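Local coordinates for protein AxyAgu115A (Amphibacillus xylanus NBRC 15112, PDB 6NPS) that probably hydrolyses glycosidic bonds as a family GH115 alpha-glucuronidase, releasing glucuronic acid side groups from xylan-type hemicellulose such as arabinoglucuronoxylan, at residues L862-Q867 with F939-I944; N893-G898 with N913-K918; V848-V853 with L930-V935; T877-I882 with A934-F939. The protein carries 3 engineered substitutions. All blocks are in the same frame, centred on the assembly; numbering follows the deposited sequence.

Interaction 1 (L862-Q867 with F939-I944); sequences LEFYLQ and FALEKI
Strands 862-866 and 940-944 run antiparallel, their axes 4.8 Å apart at closest approach, and a classic beta bulge sets Glu942 and Lys943 together against Tyr865. The pairing belongs to the C-terminal domain of this GH115 enzyme, a beta-rich module whose family is grouped with the galactose-binding-like domains. At the bulge, Tyr865 O takes a straight bond from Glu942 N (2.9 Å) and a weak one from Lys943 N, while Tyr865 N donates to Lys943 O at 2.8 Å. Beyond it, Gln867 N bonds to Ala940 O, and one water bridges Gln867 O and Ala940 N.

The buried face carries Leu862, Phe864, Leu866, Leu941 and Ile944. CD1 of Leu941 reaches in between its neighbours, 3.7 Å from Phe864 CB and 3.5 Å from Leu866 CD2. With CG anti to the carbonyl carbon (chi1 -53°), Leu866 sends CD2 on to Phe939 CE1, at 3.4 Å. Ile944 lies alongside Phe864 and brings CG2 to the edge of its ring. Ile932 of the facing strand 926-934 covers Phe864, Leu941 and Ile944.

On the other face, Tyr865 and Lys943 run alongside each other, and the lysine CD sits over one face of the phenol ring. The ammonium group bonds to the carbonyls of Leu958 and Pro960; it stands far above the ring, so any cation-pi attraction is weak at most. Glu942 reaches toward Gln867, its carboxylate nearly coplanar with the amide, though each group has its bond elsewhere, to Lys825 N and Lys430 respectively. Leu862 CD1 is pressed against Ile944 CG2 at 3.4 Å, closer than usual van der Waals contact.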
loop_
_atom_site.group_PDB
_atom_site.type_symbol
_atom_site.label_atom_id
_atom_site.label_comp_id
_atom_site.label_asym_id
_atom_site.label_seq_id
_atom_site.Cartn_x
_atom_site.Cartn_y
_atom_site.Cartn_z
ATOM N N LEU A 862 -13.586 13.607 24.567
ATOM C CA LEU A 862 -14.998 13.543 24.233
ATOM C C LEU A 862 -15.106 13.900 22.758
ATOM O O LEU A 862 -14.794 15.021 22.361
ATOM C CB LEU A 862 -15.803 14.496 25.119
ATOM C CG LEU A 862 -17.275 14.726 24.809
ATOM C CD1 LEU A 862 -18.084 13.522 25.205
ATOM C CD2 LEU A 862 -17.775 15.963 25.575
ATOM N N GLU A 863 -15.514 12.935 21.951
ATOM C CA GLU A 863 -15.560 13.083 20.514
ATOM C C GLU A 863 -17.008 13.008 20.048
ATOM O O GLU A 863 -17.737 12.081 20.412
ATOM C CB GLU A 863 -14.720 11.998 19.851
ATOM C CG GLU A 863 -14.781 12.006 18.325
ATOM C CD GLU A 863 -13.836 10.987 17.698
ATOM O OE1 GLU A 863 -13.650 9.890 18.282
ATOM O OE2 GLU A 863 -13.260 11.297 16.629
ATOM N N PHE A 864 -17.422 13.990 19.270
ATOM C CA PHE A 864 -18.747 14.001 18.676
ATOM C C PHE A 864 -18.641 13.558 17.229
ATOM O O PHE A 864 -17.737 13.982 16.501
ATOM C CB PHE A 864 -19.362 15.400 18.709
ATOM C CG PHE A 864 -19.710 15.887 20.055
ATOM C CD1 PHE A 864 -19.813 15.023 21.134
ATOM C CD2 PHE A 864 -19.981 17.242 20.251
ATOM C CE1 PHE A 864 -20.141 15.501 22.392
ATOM C CE2 PHE A 864 -20.327 17.727 21.508
ATOM C CZ PHE A 864 -20.397 16.857 22.577
ATOM N N TYR A 865 -19.601 12.768 16.800
ATOM C CA TYR A 865 -19.822 12.500 15.386
ATOM C C TYR A 865 -21.046 13.318 14.970
ATOM O O TYR A 865 -22.135 13.115 15.511
ATOM C CB TYR A 865 -20.063 11.010 15.146
ATOM C CG TYR A 865 -18.809 10.150 15.256
ATOM C CD1 TYR A 865 -18.121 10.028 16.463
ATOM C CD2 TYR A 865 -18.330 9.446 14.149
ATOM C CE1 TYR A 865 -16.972 9.209 16.572
ATOM C CE2 TYR A 865 -17.203 8.648 14.238
ATOM C CZ TYR A 865 -16.532 8.524 15.453
ATOM O OH TYR A 865 -15.402 7.743 15.535
ATOM N N LEU A 866 -20.865 14.237 14.023
ATOM C CA LEU A 866 -21.911 15.184 13.639
ATOM C C LEU A 866 -22.202 15.116 12.150
ATOM O O LEU A 866 -21.300 14.905 11.333
ATOM C CB LEU A 866 -21.519 16.635 13.969
ATOM C CG LEU A 866 -21.073 16.921 15.387
ATOM C CD1 LEU A 866 -20.412 18.281 15.455
ATOM C CD2 LEU A 866 -22.294 16.851 16.327
ATOM N N GLN A 867 -23.453 15.361 11.793
ATOM C CA GLN A 867 -23.744 15.618 10.396
ATOM C C GLN A 867 -22.914 16.813 9.928
ATOM O O GLN A 867 -22.762 17.786 10.682
ATOM C CB GLN A 867 -25.236 15.884 10.195
ATOM C CG GLN A 867 -25.731 15.351 8.875
ATOM C CD GLN A 867 -25.600 16.359 7.751
ATOM O OE1 GLN A 867 -25.370 15.987 6.601
ATOM N NE2 GLN A 867 -25.764 17.642 8.076
ATOM N N PHE A 939 -26.752 21.884 14.358
ATOM C CA PHE A 939 -26.079 20.889 15.196
ATOM C C PHE A 939 -26.916 19.614 15.213
ATOM O O PHE A 939 -27.998 19.585 15.806
ATOM C CB PHE A 939 -25.864 21.464 16.596
ATOM C CG PHE A 939 -25.204 20.509 17.568
ATOM C CD1 PHE A 939 -23.835 20.299 17.540
ATOM C CD2 PHE A 939 -25.958 19.836 18.518
ATOM C CE1 PHE A 939 -23.224 19.405 18.447
ATOM C CE2 PHE A 939 -25.363 18.945 19.431
ATOM C CZ PHE A 939 -23.994 18.742 19.400
ATOM N N ALA A 940 -26.442 18.567 14.528
ATOM C CA ALA A 940 -27.137 17.285 14.483
ATOM C C ALA A 940 -26.147 16.202 14.911
ATOM O O ALA A 940 -25.148 15.952 14.218
ATOM C CB ALA A 940 -27.707 17.000 13.101
ATOM N N LEU A 941 -26.413 15.581 16.058
ATOM C CA LEU A 941 -25.430 14.750 16.731
ATOM C C LEU A 941 -25.830 13.294 16.569
ATOM O O LEU A 941 -26.959 12.916 16.924
ATOM C CB LEU A 941 -25.347 15.124 18.212
ATOM C CG LEU A 941 -24.445 14.278 19.104
ATOM C CD1 LEU A 941 -22.943 14.451 18.808
ATOM C CD2 LEU A 941 -24.713 14.707 20.548
ATOM N N GLU A 942 -24.904 12.477 16.076
ATOM C CA GLU A 942 -25.160 11.070 15.788
ATOM C C GLU A 942 -24.564 10.130 16.822
ATOM O O GLU A 942 -25.208 9.141 17.168
ATOM C CB GLU A 942 -24.617 10.687 14.398
ATOM C CG GLU A 942 -25.367 11.459 13.279
ATOM C CD GLU A 942 -24.833 11.258 11.842
ATOM O OE1 GLU A 942 -24.339 10.152 11.494
ATOM O OE2 GLU A 942 -24.945 12.230 11.046
ATOM N N LYS A 943 -23.349 10.395 17.301
ATOM C CA LYS A 943 -22.652 9.454 18.174
ATOM C C LYS A 943 -21.684 10.253 19.034
ATOM O O LYS A 943 -21.166 11.289 18.608
ATOM C CB LYS A 943 -21.906 8.363 17.349
ATOM C CG LYS A 943 -21.229 7.257 18.216
ATOM C CD LYS A 943 -20.322 6.340 17.380
ATOM C CE LYS A 943 -21.119 5.463 16.483
ATOM N NZ LYS A 943 -20.219 4.459 15.887
ATOM N N ILE A 944 -21.469 9.772 20.258
ATOM C CA ILE A 944 -20.484 10.324 21.181
ATOM C C ILE A 944 -19.537 9.192 21.563
ATOM O O ILE A 944 -19.989 8.105 21.941
ATOM C CB ILE A 944 -21.146 10.888 22.451
ATOM C CG1 ILE A 944 -22.293 11.843 22.091
ATOM C CG2 ILE A 944 -20.107 11.520 23.350
ATOM C CD1 ILE A 944 -23.244 12.132 23.258
HETATM O O HOH W 1 -24.227 19.108 12.701
#

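Interaction 2 (N893-G898 with N913-K918); sequences NVLPDG and NIRTTK
Leu895 presses a methyl group onto the flat guanidinium of Arg915, where the loop after strand 890-893 meets the start of strand 915-923. An Asx turn shapes that loop: Asn893 OD1 accepts from Leu895 N at 3.0 Å, with the donor well above the side-chain carbonyl plane.

The tight part is this methyl-on-guanidinium packing. Leu895 CD2 lies over the centre of one face, 3.4 Å from Arg915 CZ. A bend in the arginine chain at chi3 (59°) turns the flat group across the leucine. Its NH2 is held by Ser869 O, whereas NE is buried without a hydrogen-bonding partner, a probable small cost of the close fit. Nearby, Val894 CB approaches Thr917 CG2 at 4.1 Å, and Leu866 of strand 858-866 packs on the same valine.

The other side is looser and bridged by water. One water donates to Asn893 O and Leu895 O and accepts a weak bond from Thr917 OG1; another donates to Thr916 O and, weakly, to Val894 O. Asp897 and Gly898 continue into solvent, the aspartate poorly ordered. In the chain, helix 904-912 lies between the two segments and ends in a Schellman motif at Asn913. Pro896 skirts the arginine, its CD 4.3 Å from Arg915 CD.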
loop_
_atom_site.group_PDB
_atom_site.type_symbol
_atom_site.label_atom_id
_atom_site.label_comp_id
_atom_site.label_asym_id
_atom_site.label_seq_id
_atom_site.Cartn_x
_atom_site.Cartn_y
_atom_site.Cartn_z
ATOM N N ASN A 893 -16.692 25.434 19.968
ATOM C CA ASN A 893 -16.824 25.495 18.520
ATOM C C ASN A 893 -16.645 24.096 17.968
ATOM O O ASN A 893 -15.597 23.483 18.185
ATOM C CB ASN A 893 -15.774 26.451 17.941
ATOM C CG ASN A 893 -15.894 26.647 16.417
ATOM O OD1 ASN A 893 -16.772 26.093 15.749
ATOM N ND2 ASN A 893 -15.006 27.484 15.872
ATOM N N VAL A 894 -17.638 23.598 17.223
ATOM C CA VAL A 894 -17.579 22.219 16.746
ATOM C C VAL A 894 -16.983 22.138 15.344
ATOM O O VAL A 894 -16.963 21.062 14.738
ATOM C CB VAL A 894 -18.967 21.539 16.765
ATOM C CG1 VAL A 894 -19.545 21.540 18.181
ATOM C CG2 VAL A 894 -19.920 22.205 15.778
ATOM N N LEU A 895 -16.483 23.250 14.826
ATOM C CA LEU A 895 -15.850 23.312 13.501
ATOM C C LEU A 895 -14.320 23.409 13.592
ATOM O O LEU A 895 -13.786 23.910 14.580
ATOM C CB LEU A 895 -16.354 24.529 12.713
ATOM C CG LEU A 895 -17.843 24.505 12.378
ATOM C CD1 LEU A 895 -18.198 25.731 11.580
ATOM C CD2 LEU A 895 -18.171 23.274 11.606
ATOM N N PRO A 896 -13.596 22.970 12.552
ATOM C CA PRO A 896 -12.147 23.220 12.484
ATOM C C PRO A 896 -11.796 24.688 12.350
ATOM O O PRO A 896 -12.542 25.492 11.774
ATOM C CB PRO A 896 -11.710 22.470 11.219
ATOM C CG PRO A 896 -12.763 21.507 10.944
ATOM C CD PRO A 896 -14.053 22.099 11.455
ATOM N N ASP A 897 -10.606 25.020 12.851
ATOM C CA ASP A 897 -10.004 26.316 12.571
ATOM C C ASP A 897 -10.026 26.597 11.072
ATOM O O ASP A 897 -9.670 25.733 10.261
ATOM C CB ASP A 897 -8.553 26.352 13.068
ATOM C CG ASP A 897 -8.425 26.033 14.546
ATOM O OD1 ASP A 897 -7.622 25.134 14.889
ATOM O OD2 ASP A 897 -9.109 26.688 15.364
ATOM N N GLY A 898 -10.459 27.801 10.712
ATOM C CA GLY A 898 -10.447 28.215 9.323
ATOM C C GLY A 898 -11.457 27.536 8.427
ATOM O O GLY A 898 -11.312 27.585 7.201
ATOM N N ASN A 913 -19.443 12.080 4.747
ATOM C CA ASN A 913 -20.770 12.392 5.279
ATOM C C ASN A 913 -20.797 12.469 6.805
ATOM O O ASN A 913 -21.750 12.014 7.456
ATOM C CB ASN A 913 -21.821 11.390 4.811
ATOM C CG ASN A 913 -23.223 11.973 4.951
ATOM O OD1 ASN A 913 -23.398 13.207 4.831
ATOM N ND2 ASN A 913 -24.210 11.128 5.189
ATOM N N ILE A 914 -19.738 13.013 7.400
ATOM C CA ILE A 914 -19.668 13.076 8.852
ATOM C C ILE A 914 -18.586 14.068 9.193
ATOM O O ILE A 914 -17.628 14.241 8.439
ATOM C CB ILE A 914 -19.376 11.695 9.502
ATOM C CG1 ILE A 914 -19.826 11.712 10.970
ATOM C CG2 ILE A 914 -17.898 11.353 9.456
ATOM C CD1 ILE A 914 -21.359 11.698 11.120
ATOM N N ARG A 915 -18.785 14.784 10.289
ATOM C CA ARG A 915 -17.762 15.604 10.901
ATOM C C ARG A 915 -17.492 15.054 12.292
ATOM O O ARG A 915 -18.431 14.725 13.027
ATOM C CB ARG A 915 -18.222 17.055 10.985
ATOM C CG ARG A 915 -17.197 17.928 11.648
ATOM C CD ARG A 915 -17.284 19.352 11.134
ATOM N NE ARG A 915 -18.602 19.889 11.396
ATOM C CZ ARG A 915 -19.436 20.349 10.473
ATOM N NH1 ARG A 915 -19.092 20.364 9.186
ATOM N NH2 ARG A 915 -20.619 20.811 10.870
ATOM N N THR A 916 -16.229 14.958 12.668
ATOM C CA THR A 916 -15.896 14.639 14.048
ATOM C C THR A 916 -15.180 15.827 14.679
ATOM O O THR A 916 -14.469 16.572 14.001
ATOM C CB THR A 916 -15.036 13.364 14.161
ATOM O OG1 THR A 916 -13.793 13.554 13.477
ATOM C CG2 THR A 916 -15.747 12.180 13.564
ATOM N N THR A 917 -15.431 16.042 15.958
ATOM C CA THR A 917 -14.771 17.081 16.732
ATOM C C THR A 917 -14.447 16.491 18.103
ATOM O O THR A 917 -15.171 15.619 18.599
ATOM C CB THR A 917 -15.668 18.340 16.828
ATOM O OG1 THR A 917 -15.056 19.343 17.657
ATOM C CG2 THR A 917 -17.019 17.972 17.417
ATOM N N LYS A 918 -13.339 16.941 18.699
ATOM C CA LYS A 918 -12.844 16.414 19.970
ATOM C C LYS A 918 -12.566 17.547 20.947
ATOM O O LYS A 918 -12.057 18.605 20.562
ATOM C CB LYS A 918 -11.541 15.603 19.811
ATOM C CG LYS A 918 -11.719 14.284 19.138
ATOM C CD LYS A 918 -10.408 13.521 19.050
ATOM C CE LYS A 918 -10.453 12.497 17.914
ATOM N NZ LYS A 918 -9.144 11.819 17.701
HETATM O O HOH W 2 -13.282 22.144 17.067
HETATM O O HOH W 3 -14.398 19.296 13.434
#

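Interaction 3 (V848-V853 with L930-V935); sequences VEYHFV and LRIYAV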
loop_
_atom_site.group_PDB
_atom_site.type_symbol
_atom_site.label_atom_id
_atom_site.label_comp_id
_atom_site.label_asym_id
_atom_site.label_seq_id
_atom_site.Cartn_x
_atom_site.Cartn_y
_atom_site.Cartn_z
ATOM N N VAL A 848 -29.792 17.488 26.396
ATOM C CA VAL A 848 -29.919 16.057 26.652
ATOM C C VAL A 848 -28.814 15.695 27.625
ATOM O O VAL A 848 -27.758 16.335 27.660
ATOM C CB VAL A 848 -29.835 15.176 25.380
ATOM C CG1 VAL A 848 -31.121 15.337 24.556
ATOM C CG2 VAL A 848 -28.601 15.519 24.548
ATOM N N GLU A 849 -29.065 14.675 28.431
ATOM C CA GLU A 849 -28.131 14.289 29.480
ATOM C C GLU A 849 -27.806 12.806 29.364
ATOM O O GLU A 849 -28.711 11.971 29.330
ATOM C CB GLU A 849 -28.726 14.621 30.853
ATOM C CG GLU A 849 -27.870 14.266 32.069
ATOM C CD GLU A 849 -28.558 14.695 33.377
ATOM O OE1 GLU A 849 -28.709 15.917 33.601
ATOM O OE2 GLU A 849 -28.964 13.817 34.170
ATOM N N TYR A 850 -26.514 12.496 29.331
ATOM C CA TYR A 850 -25.994 11.140 29.251
ATOM C C TYR A 850 -25.340 10.779 30.572
ATOM O O TYR A 850 -24.717 11.632 31.214
ATOM C CB TYR A 850 -24.979 11.015 28.110
ATOM C CG TYR A 850 -25.547 11.402 26.782
ATOM C CD1 TYR A 850 -26.075 10.445 25.938
ATOM C CD2 TYR A 850 -25.572 12.734 26.367
ATOM C CE1 TYR A 850 -26.601 10.785 24.728
ATOM C CE2 TYR A 850 -26.104 13.073 25.153
ATOM C CZ TYR A 850 -26.626 12.100 24.347
ATOM O OH TYR A 850 -27.175 12.426 23.145
ATOM N N HIS A 851 -25.510 9.529 31.004
ATOM C CA HIS A 851 -24.908 9.045 32.243
ATOM C C HIS A 851 -23.855 8.016 31.876
ATOM O O HIS A 851 -24.112 7.154 31.033
ATOM C CB HIS A 851 -25.961 8.424 33.186
ATOM C CG HIS A 851 -26.897 9.428 33.785
ATOM N ND1 HIS A 851 -28.010 9.075 34.518
ATOM C CD2 HIS A 851 -26.889 10.784 33.742
ATOM C CE1 HIS A 851 -28.639 10.169 34.915
ATOM N NE2 HIS A 851 -27.981 11.220 34.455
ATOM N N PHE A 852 -22.671 8.108 32.480
ATOM C CA PHE A 852 -21.629 7.145 32.142
ATOM C C PHE A 852 -20.680 6.966 33.320
ATOM O O PHE A 852 -20.520 7.871 34.153
ATOM C CB PHE A 852 -20.853 7.554 30.863
ATOM C CG PHE A 852 -20.027 8.803 31.008
ATOM C CD1 PHE A 852 -18.664 8.725 31.266
ATOM C CD2 PHE A 852 -20.607 10.061 30.869
ATOM C CE1 PHE A 852 -17.891 9.889 31.391
ATOM C CE2 PHE A 852 -19.852 11.219 30.999
ATOM C CZ PHE A 852 -18.492 11.136 31.262
ATOM N N VAL A 853 -20.054 5.786 33.382
ATOM C CA VAL A 853 -19.258 5.339 34.538
ATOM C C VAL A 853 -17.823 5.108 34.071
ATOM O O VAL A 853 -17.575 4.275 33.191
ATOM C CB VAL A 853 -19.816 4.049 35.163
ATOM C CG1 VAL A 853 -18.845 3.472 36.245
ATOM C CG2 VAL A 853 -21.220 4.297 35.781
ATOM N N LEU A 930 -23.107 13.993 31.646
ATOM C CA LEU A 930 -22.709 14.865 30.544
ATOM C C LEU A 930 -23.962 15.496 29.952
ATOM O O LEU A 930 -24.856 14.779 29.494
ATOM C CB LEU A 930 -21.935 14.092 29.460
ATOM C CG LEU A 930 -21.836 14.814 28.101
ATOM C CD1 LEU A 930 -20.845 15.999 28.161
ATOM C CD2 LEU A 930 -21.478 13.860 26.921
ATOM N N ARG A 931 -24.041 16.825 29.970
ATOM C CA ARG A 931 -25.140 17.549 29.335
ATOM C C ARG A 931 -24.647 18.179 28.054
ATOM O O ARG A 931 -23.603 18.841 28.053
ATOM C CB ARG A 931 -25.706 18.630 30.256
ATOM C CG ARG A 931 -26.382 18.084 31.470
ATOM C CD ARG A 931 -26.959 19.168 32.379
ATOM N NE ARG A 931 -27.686 18.517 33.459
ATOM C CZ ARG A 931 -28.415 19.146 34.370
ATOM N NH1 ARG A 931 -28.517 20.464 34.344
ATOM N NH2 ARG A 931 -29.043 18.445 35.306
ATOM N N ILE A 932 -25.403 18.002 26.974
ATOM C CA ILE A 932 -25.145 18.695 25.720
ATOM C C ILE A 932 -26.288 19.673 25.472
ATOM O O ILE A 932 -27.467 19.280 25.424
ATOM C CB ILE A 932 -24.991 17.713 24.557
ATOM C CG1 ILE A 932 -23.931 16.669 24.941
ATOM C CG2 ILE A 932 -24.673 18.453 23.268
ATOM C CD1 ILE A 932 -23.627 15.737 23.839
ATOM N N TYR A 933 -25.944 20.952 25.346
ATOM C CA TYR A 933 -26.917 22.012 25.102
ATOM C C TYR A 933 -26.855 22.431 23.642
ATOM O O TYR A 933 -25.762 22.589 23.070
ATOM C CB TYR A 933 -26.644 23.250 25.964
ATOM C CG TYR A 933 -26.787 23.111 27.447
ATOM C CD1 TYR A 933 -25.786 22.535 28.219
ATOM C CD2 TYR A 933 -27.911 23.612 28.103
ATOM C CE1 TYR A 933 -25.921 22.433 29.607
ATOM C CE2 TYR A 933 -28.053 23.512 29.485
ATOM C CZ TYR A 933 -27.051 22.930 30.225
ATOM O OH TYR A 933 -27.173 22.838 31.592
ATOM N N ALA A 934 -28.020 22.666 23.046
ATOM C CA ALA A 934 -28.033 23.286 21.729
ATOM C C ALA A 934 -27.746 24.771 21.849
ATOM O O ALA A 934 -28.240 25.426 22.765
ATOM C CB ALA A 934 -29.377 23.091 21.034
ATOM N N VAL A 935 -26.959 25.315 20.897
ATOM C CA VAL A 935 -26.685 26.749 20.854
ATOM C C VAL A 935 -26.916 27.250 19.424
ATOM O O VAL A 935 -27.970 27.826 19.123
ATOM C CB VAL A 935 -25.253 27.047 21.362
ATOM C CG1 VAL A 935 -24.904 28.568 21.281
ATOM C CG2 VAL A 935 -25.071 26.502 22.795
#
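Glu849 and Arg931 leave an antiparallel pair of strands next to each other and run out in step on one face, with carboxylate and guanidinium planes only 9° apart. Both chains are extended, which brings Glu849 OE1 to the guanidinium edge. There it takes a salt-bridging bond of 2.8 Å from Arg931 NE and a weak one of 3.1 Å from Arg931 NH2. OE1 is met on its anti side, with the NE partner somewhat out of the carboxylate plane. The other oxygen, Glu849 OE2, accepts from His851 NE2 at 2.8 Å, also on the anti side, so both carboxylate oxygens are gripped and the group's rotation is fixed.

The opposite face is apolar. Tyr850 slants across Ile932, its CE2 3.9 Å from Ile932 CD1, while its hydroxyl bonds to Ala798 O. Phe852, with CG between the backbone N and the carbonyl carbon (chi1 67°), turns a ring edge to Leu930, CE2 lying 3.9 Å from Leu930 CB. Val848 packs more loosely on Ile932. Side chains of strand 940-948, Ile944 and Ile946 among them, cover this layer as the two sheets of a beta-sandwich would.

Beneath the side chains the backbone ladder is regular: Val848 exchanges two bonds with Ile932, and Tyr850 two with Leu930, the shortest being Tyr850 N to Leu930 O at 2.8 Å. Glu849 is thus a buried acid with a cationic partner on one oxygen and an imidazole N-H on the other. That environment would be expected to favour its ionised form and may make a protonated His851 somewhat easier to form.

Interaction 4 (T877-I882 with A934-F939); sequences TMYAGI and AVSPGF
Ser936 ties the loop between strands 926-934 and 940-948 to the start of strand 879-884, within the beta-rich C-terminal domain. Hydrogen bonds come first. Tyr879 N donates to Ser936 OG at 2.7 Å, and Ser936 N returns a bond to Tyr879 O at 3.2 Å, so serine side chain and backbone together grip one residue of the strand. The hydroxyl can do this because OG lies beside its own backbone N (chi1 -52°).

Water adds two links. One molecule donates to Tyr879 O and Ser936 O and accepts from Val935 N, so it bridges the strand to the loop at three backbone atoms. A second joins Thr877 OG1 to Ser936 OG.

Van der Waals contacts complete the fit. Val935 lies along the edge of the strand, CG1 meeting Tyr879 CB at 4.0 Å and CG2 reaching Gly881 N at 3.7 Å. Met878 extends from the backbone and then bends at chi3 (-59°), bringing SD to 3.8 Å from Gly938 O. Gly938 has positive phi, and Met878 packs directly against its backbone. Finally, Ala880 makes a CH-pi contact with Phe939: its CB lies over one face of the ring, offset toward the rim, 3.7 Å from Phe939 CE1.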
loop_
_atom_site.group_PDB
_atom_site.type_symbol
_atom_site.label_atom_id
_atom_site.label_comp_id
_atom_site.label_asym_id
_atom_site.label_seq_id
_atom_site.Cartn_x
_atom_site.Cartn_y
_atom_site.Cartn_z
ATOM N N THR A 877 -19.264 30.194 12.193
ATOM C CA THR A 877 -19.051 29.446 13.432
ATOM C C THR A 877 -20.243 28.527 13.713
ATOM O O THR A 877 -21.343 28.721 13.189
ATOM C CB THR A 877 -18.854 30.404 14.628
ATOM O OG1 THR A 877 -19.938 31.339 14.672
ATOM C CG2 THR A 877 -17.552 31.186 14.496
ATOM N N MET A 878 -20.029 27.529 14.565
ATOM C CA MET A 878 -21.134 26.700 15.046
ATOM C C MET A 878 -20.812 26.191 16.446
ATOM O O MET A 878 -19.813 25.491 16.638
ATOM C CB MET A 878 -21.402 25.532 14.092
ATOM C CG MET A 878 -22.635 24.741 14.468
ATOM S SD MET A 878 -22.943 23.383 13.327
ATOM C CE MET A 878 -23.107 24.257 11.755
ATOM N N TYR A 879 -21.649 26.526 17.423
ATOM C CA TYR A 879 -21.349 26.231 18.819
ATOM C C TYR A 879 -22.315 25.202 19.404
ATOM O O TYR A 879 -23.468 25.090 18.968
ATOM C CB TYR A 879 -21.409 27.500 19.667
ATOM C CG TYR A 879 -20.378 28.536 19.286
ATOM C CD1 TYR A 879 -20.728 29.649 18.537
ATOM C CD2 TYR A 879 -19.051 28.400 19.673
ATOM C CE1 TYR A 879 -19.776 30.607 18.173
ATOM C CE2 TYR A 879 -18.088 29.345 19.311
ATOM C CZ TYR A 879 -18.458 30.445 18.565
ATOM O OH TYR A 879 -17.512 31.388 18.221
ATOM N N ALA A 880 -21.831 24.460 20.404
ATOM C CA ALA A 880 -22.677 23.635 21.256
ATOM C C ALA A 880 -22.205 23.820 22.692
ATOM O O ALA A 880 -21.083 24.272 22.940
ATOM C CB ALA A 880 -22.635 22.165 20.817
ATOM N N GLY A 881 -23.065 23.491 23.653
ATOM C CA GLY A 881 -22.730 23.593 25.057
ATOM C C GLY A 881 -22.475 22.200 25.610
ATOM O O GLY A 881 -23.230 21.263 25.321
ATOM N N ILE A 882 -21.404 22.068 26.395
ATOM C CA ILE A 882 -21.171 20.824 27.128
ATOM C C ILE A 882 -20.986 21.133 28.603
ATOM O O ILE A 882 -20.321 22.107 28.975
ATOM C CB ILE A 882 -19.974 20.003 26.604
ATOM C CG1 ILE A 882 -18.653 20.681 26.934
ATOM C CG2 ILE A 882 -20.092 19.731 25.099
ATOM C CD1 ILE A 882 -17.476 19.724 26.999
ATOM N N ALA A 934 -28.020 22.666 23.046
ATOM C CA ALA A 934 -28.033 23.286 21.729
ATOM C C ALA A 934 -27.746 24.771 21.849
ATOM O O ALA A 934 -28.240 25.426 22.765
ATOM C CB ALA A 934 -29.377 23.091 21.034
ATOM N N VAL A 935 -26.959 25.315 20.897
ATOM C CA VAL A 935 -26.685 26.749 20.854
ATOM C C VAL A 935 -26.916 27.250 19.424
ATOM O O VAL A 935 -27.970 27.826 19.123
ATOM C CB VAL A 935 -25.253 27.047 21.362
ATOM C CG1 VAL A 935 -24.904 28.568 21.281
ATOM C CG2 VAL A 935 -25.071 26.502 22.795
ATOM N N SER A 936 -25.939 26.990 18.494
ATOM C CA SER A 936 -26.113 27.331 17.098
ATOM C C SER A 936 -27.053 26.363 16.398
ATOM O O SER A 936 -27.080 25.180 16.715
ATOM C CB SER A 936 -24.770 27.320 16.345
ATOM O OG SER A 936 -23.814 28.114 17.013
ATOM N N PRO A 937 -27.789 26.844 15.397
ATOM C CA PRO A 937 -28.504 25.941 14.475
ATOM C C PRO A 937 -27.534 25.080 13.652
ATOM O O PRO A 937 -26.357 25.403 13.495
ATOM C CB PRO A 937 -29.264 26.905 13.561
ATOM C CG PRO A 937 -29.283 28.252 14.299
ATOM C CD PRO A 937 -28.021 28.274 15.110
ATOM N N GLY A 938 -28.061 24.004 13.071
ATOM C CA GLY A 938 -27.254 23.095 12.282
ATOM C C GLY A 938 -26.561 21.972 13.047
ATOM O O GLY A 938 -25.862 21.153 12.428
ATOM N N PHE A 939 -26.752 21.884 14.358
ATOM C CA PHE A 939 -26.079 20.889 15.196
ATOM C C PHE A 939 -26.916 19.614 15.213
ATOM O O PHE A 939 -27.998 19.585 15.806
ATOM C CB PHE A 939 -25.864 21.464 16.596
ATOM C CG PHE A 939 -25.204 20.509 17.568
ATOM C CD1 PHE A 939 -23.835 20.299 17.540
ATOM C CD2 PHE A 939 -25.958 19.836 18.518
ATOM C CE1 PHE A 939 -23.224 19.405 18.447
ATOM C CE2 PHE A 939 -25.363 18.945 19.431
ATOM C CZ PHE A 939 -23.994 18.742 19.400
HETATM O O HOH W 4 -22.778 30.676 15.690
HETATM O O HOH W 5 -25.863 23.803 18.842
#

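Overall arrangement
All four contacts lie in the C-terminal domain and on the same side of the chain's centre. Interactions 1 and 2 meet where strands 858-866 and 915-923 pair, centres about 9 Å apart, through Leu866 N to Arg915 O at 2.7 Å. Interactions 3 and 4 meet where strands 926-934 and 879-884 pair, through Tyr933 N and Gly881 O, also 2.7 Å. Between these pairs the side chains pack: Ile932 CD1 of interaction 3 lies 3.6 Å from Phe864 CZ of interaction 1, and Phe939 belongs to both 1 and 4. Val894 N to Met878 O links 2 with 4, whereas 2 and 3 do not touch. A glycerol, probably from the crystallisation liquor, lies about 4 Å from the Glu863 side chain of interaction 1.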